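Local coordinates for protein ferredoxin-thioredoxin reductase subunit A2, chloroplastic (PDB 7C2B) that probably serves as the variable subunit of the ferredoxin-thioredoxin reductase, which catalyses the two-electron reduction of thioredoxins with electrons from reduced ferredoxin, at residues I34-V40 with M58-I64. Residues are numbered along the deposited sequence; the frame is centred on the assembly and turned at random.
Sequences IGARVRV and MGMEGFI
Val38 and Gly62 form the hydrogen-bonded pair at the centre of an antiparallel ladder that joins strand 37-40 to strand 61-64, their axes 4.4 Å apart at closest and their directions 130° from one another. Val38 N to Gly62 O and Gly62 N to Val38 O both measure 2.9 Å, and two further backbone bonds lie beyond them at each end, the outermost running from Gly35 N to Ile64 O and from Gly59 N to Val40 O. Arg37 with Phe63 and Arg39 with Glu61 are the flanking non-hydrogen-bonded pairs, and all four side chains rise from the same face.

On that face Arg39 and Glu61 lie alongside, pointing the same way. Arg39 approaches side-on: its NE reaches Glu61 OE2 at 3.0 Å and its NH2 the same oxygen at 2.7 Å, NE on its anti side and NH2 from above the carboxylate plane. The two flat groups are turned 62° apart, and both bonds are bent, with N-H...O angles well short of straight. A turn at chi3 (-60°) brings the guanidinium alongside the carboxylate after an extended start. Glu61 OE1 faces Arg37 NH2 at 3.3 Å, a longer salt bridge. Replacing Arg39 by an alanine would probably leave Glu61 OE2 without its two arginine donors and Glu108 without this salt-bridge mate.

The other face is apolar: Val38 CG1 meets Ile64 CD1 at 3.7 Å, the side chains crossing at about a right angle, with Val84 and Phe107 nearby.

In this SH3-like fold the ladder thus pairs a buried hydrocarbon face with a charged one, where Glu61 probably shares its single negative charge between Arg37 and Arg39, and Arg39, with Glu108 as a second carboxylate, links strand 61-67 to strand 107-109 across strand 37-40.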
ATOM      1  N   ILE B  34      25.706  -0.471   5.446  1.00 28.20           N
ATOM      2  CA  ILE B  34      25.382  -0.868   6.810  1.00 28.93           C
ATOM      3  C   ILE B  34      26.518  -0.440   7.727  1.00 33.57           C
ATOM      4  O   ILE B  34      27.698  -0.666   7.431  1.00 31.54           O
ATOM      5  CB  ILE B  34      25.120  -2.377   6.872  1.00 31.35           C
ATOM      6  CG1 ILE B  34      23.939  -2.740   5.969  1.00 33.25           C
ATOM      7  CG2 ILE B  34      24.859  -2.824   8.297  1.00 28.99           C
ATOM      8  CD1 ILE B  34      23.453  -4.146   6.149  1.00 31.92           C
ATOM      9  N   GLY B  35      26.168   0.220   8.831  1.00 29.95           N
ATOM     10  CA  GLY B  35      27.139   0.826   9.706  1.00 28.14           C
ATOM     11  C   GLY B  35      27.449   2.279   9.415  1.00 30.59           C
ATOM     12  O   GLY B  35      28.033   2.951  10.269  1.00 31.59           O
ATOM     13  N   ALA B  36      27.063   2.796   8.250  1.00 28.06           N
ATOM     14  CA  ALA B  36      27.432   4.157   7.887  1.00 31.73           C
ATOM     15  C   ALA B  36      26.593   5.173   8.647  1.00 30.93           C
ATOM     16  O   ALA B  36      25.408   4.952   8.909  1.00 28.08           O
ATOM     17  CB  ALA B  36      27.264   4.380   6.383  1.00 34.10           C
ATOM     18  N   ARG B  37      27.209   6.298   8.990  1.00 31.38           N
ATOM     19  CA  ARG B  37      26.486   7.392   9.621  1.00 33.25           C
ATOM     20  C   ARG B  37      25.708   8.179   8.572  1.00 32.96           C
ATOM     21  O   ARG B  37      26.211   8.447   7.477  1.00 32.53           O
ATOM     22  CB  ARG B  37      27.455   8.309  10.367  1.00 34.09           C
ATOM     23  CG  ARG B  37      28.346   7.566  11.360  1.00 41.03           C
ATOM     24  CD  ARG B  37      29.241   8.515  12.140  1.00 46.24           C
ATOM     25  NE  ARG B  37      28.465   9.588  12.753  1.00 51.43           N
ATOM     26  CZ  ARG B  37      28.652  10.882  12.506  1.00 52.95           C
ATOM     27  NH1 ARG B  37      29.600  11.270  11.658  1.00 52.79           N
ATOM     28  NH2 ARG B  37      27.886  11.783  13.111  1.00 49.47           N
ATOM     29  N   VAL B  38      24.470   8.552   8.919  1.00 28.77           N
ATOM     30  CA  VAL B  38      23.555   9.215   8.000  1.00 29.55           C
ATOM     31  C   VAL B  38      22.870  10.368   8.722  1.00 29.53           C
ATOM     32  O   VAL B  38      22.748  10.382   9.950  1.00 28.06           O
ATOM     33  CB  VAL B  38      22.483   8.247   7.442  1.00 26.61           C
ATOM     34  CG1 VAL B  38      23.128   7.162   6.572  1.00 24.75           C
ATOM     35  CG2 VAL B  38      21.682   7.627   8.569  1.00 26.33           C
ATOM     36  N   ARG B  39      22.401  11.331   7.930  1.00 26.64           N
ATOM     37  CA  ARG B  39      21.611  12.459   8.408  1.00 29.21           C
ATOM     38  C   ARG B  39      20.296  12.483   7.641  1.00 25.63           C
ATOM     39  O   ARG B  39      20.293  12.343   6.413  1.00 25.41           O
ATOM     40  CB  ARG B  39      22.370  13.779   8.206  1.00 32.06           C
ATOM     41  CG  ARG B  39      21.638  15.032   8.682  1.00 32.60           C
ATOM     42  CD  ARG B  39      22.473  16.294   8.430  1.00 35.72           C
ATOM     43  NE  ARG B  39      23.753  16.254   9.138  1.00 40.56           N
ATOM     44  CZ  ARG B  39      24.940  16.130   8.543  1.00 41.19           C
ATOM     45  NH1 ARG B  39      25.020  16.035   7.226  1.00 40.03           N
ATOM     46  NH2 ARG B  39      26.047  16.097   9.268  1.00 44.19           N
ATOM     47  N   VAL B  40      19.182  12.670   8.351  1.00 24.67           N
ATOM     48  CA  VAL B  40      17.890  12.755   7.680  1.00 21.73           C
ATOM     49  C   VAL B  40      17.775  14.109   6.999  1.00 23.05           C
ATOM     50  O   VAL B  40      18.015  15.154   7.618  1.00 27.09           O
ATOM     51  CB  VAL B  40      16.739  12.538   8.677  1.00 22.30           C
ATOM     52  CG1 VAL B  40      15.392  12.747   7.995  1.00 19.29           C
ATOM     53  CG2 VAL B  40      16.815  11.138   9.280  1.00 20.59           C
ATOM     54  N   MET B  58      14.054  15.333  10.850  1.00 23.88           N
ATOM     55  CA  MET B  58      14.901  16.069   9.912  1.00 23.74           C
ATOM     56  C   MET B  58      16.101  16.663  10.633  1.00 24.91           C
ATOM     57  O   MET B  58      15.961  17.307  11.679  1.00 25.74           O
ATOM     58  CB  MET B  58      14.118  17.177   9.218  1.00 24.73           C
ATOM     59  CG  MET B  58      15.007  17.950   8.243  1.00 28.78           C
ATOM     60  SD  MET B  58      14.016  18.894   7.116  1.00 29.61           S
ATOM     61  CE  MET B  58      15.298  19.505   6.002  1.00 31.85           C
ATOM     62  N   GLY B  59      17.288  16.416  10.090  1.00 27.85           N
ATOM     63  CA  GLY B  59      18.507  16.899  10.696  1.00 29.42           C
ATOM     64  C   GLY B  59      19.115  15.986  11.734  1.00 32.71           C
ATOM     65  O   GLY B  59      20.264  16.208  12.128  1.00 35.26           O
ATOM     66  N   MET B  60      18.393  14.970  12.197  1.00 29.97           N
ATOM     67  CA  MET B  60      18.960  14.041  13.160  1.00 29.12           C
ATOM     68  C   MET B  60      19.954  13.110  12.479  1.00 28.98           C
ATOM     69  O   MET B  60      19.808  12.756  11.306  1.00 27.44           O
ATOM     70  CB  MET B  60      17.859  13.236  13.845  1.00 30.19           C
ATOM     71  CG  MET B  60      17.002  14.111  14.734  1.00 31.85           C
ATOM     72  SD  MET B  60      15.832  13.207  15.745  1.00 40.24           S
ATOM     73  CE  MET B  60      16.926  12.034  16.554  1.00 33.01           C
ATOM     74  N   GLU B  61      20.974  12.717  13.229  1.00 30.78           N
ATOM     75  CA  GLU B  61      22.028  11.854  12.727  1.00 30.99           C
ATOM     76  C   GLU B  61      21.985  10.509  13.436  1.00 31.96           C
ATOM     77  O   GLU B  61      21.763  10.435  14.651  1.00 33.98           O
ATOM     78  CB  GLU B  61      23.393  12.521  12.905  1.00 33.52           C
ATOM     79  CG  GLU B  61      23.494  13.842  12.138  1.00 33.20           C
ATOM     80  CD  GLU B  61      24.803  14.561  12.376  1.00 41.93           C
ATOM     81  OE1 GLU B  61      25.588  14.079  13.223  1.00 42.67           O
ATOM     82  OE2 GLU B  61      25.045  15.600  11.715  1.00 44.06           O
ATOM     83  N   GLY B  62      22.181   9.447  12.665  1.00 27.86           N
ATOM     84  CA  GLY B  62      22.221   8.110  13.220  1.00 27.30           C
ATOM     85  C   GLY B  62      23.088   7.216  12.365  1.00 25.91           C
ATOM     86  O   GLY B  62      23.922   7.716  11.607  1.00 30.98           O
ATOM     87  N   PHE B  63      22.915   5.904  12.448  1.00 25.73           N
ATOM     88  CA  PHE B  63      23.686   5.033  11.579  1.00 28.60           C
ATOM     89  C   PHE B  63      22.808   3.908  11.074  1.00 24.47           C
ATOM     90  O   PHE B  63      21.840   3.507  11.726  1.00 24.08           O
ATOM     91  CB  PHE B  63      24.952   4.479  12.278  1.00 28.48           C
ATOM     92  CG  PHE B  63      24.691   3.447  13.340  1.00 27.42           C
ATOM     93  CD1 PHE B  63      24.535   3.827  14.670  1.00 30.98           C
ATOM     94  CD2 PHE B  63      24.662   2.095  13.027  1.00 26.50           C
ATOM     95  CE1 PHE B  63      24.324   2.888  15.659  1.00 30.04           C
ATOM     96  CE2 PHE B  63      24.449   1.143  14.005  1.00 30.89           C
ATOM     97  CZ  PHE B  63      24.274   1.540  15.333  1.00 30.84           C
ATOM     98  N   ILE B  64      23.151   3.407   9.892  1.00 23.38           N
ATOM     99  CA  ILE B  64      22.354   2.356   9.273  1.00 24.69           C
ATOM    100  C   ILE B  64      22.593   1.061  10.040  1.00 25.23           C
ATOM    101  O   ILE B  64      23.702   0.522  10.052  1.00 28.14           O
ATOM    102  CB  ILE B  64      22.680   2.204   7.787  1.00 24.43           C
ATOM    103  CG1 ILE B  64      22.214   3.452   7.035  1.00 25.26           C
ATOM    104  CG2 ILE B  64      22.044   0.933   7.231  1.00 22.49           C
ATOM    105  CD1 ILE B  64      22.799   3.573   5.640  1.00 25.13           C
TER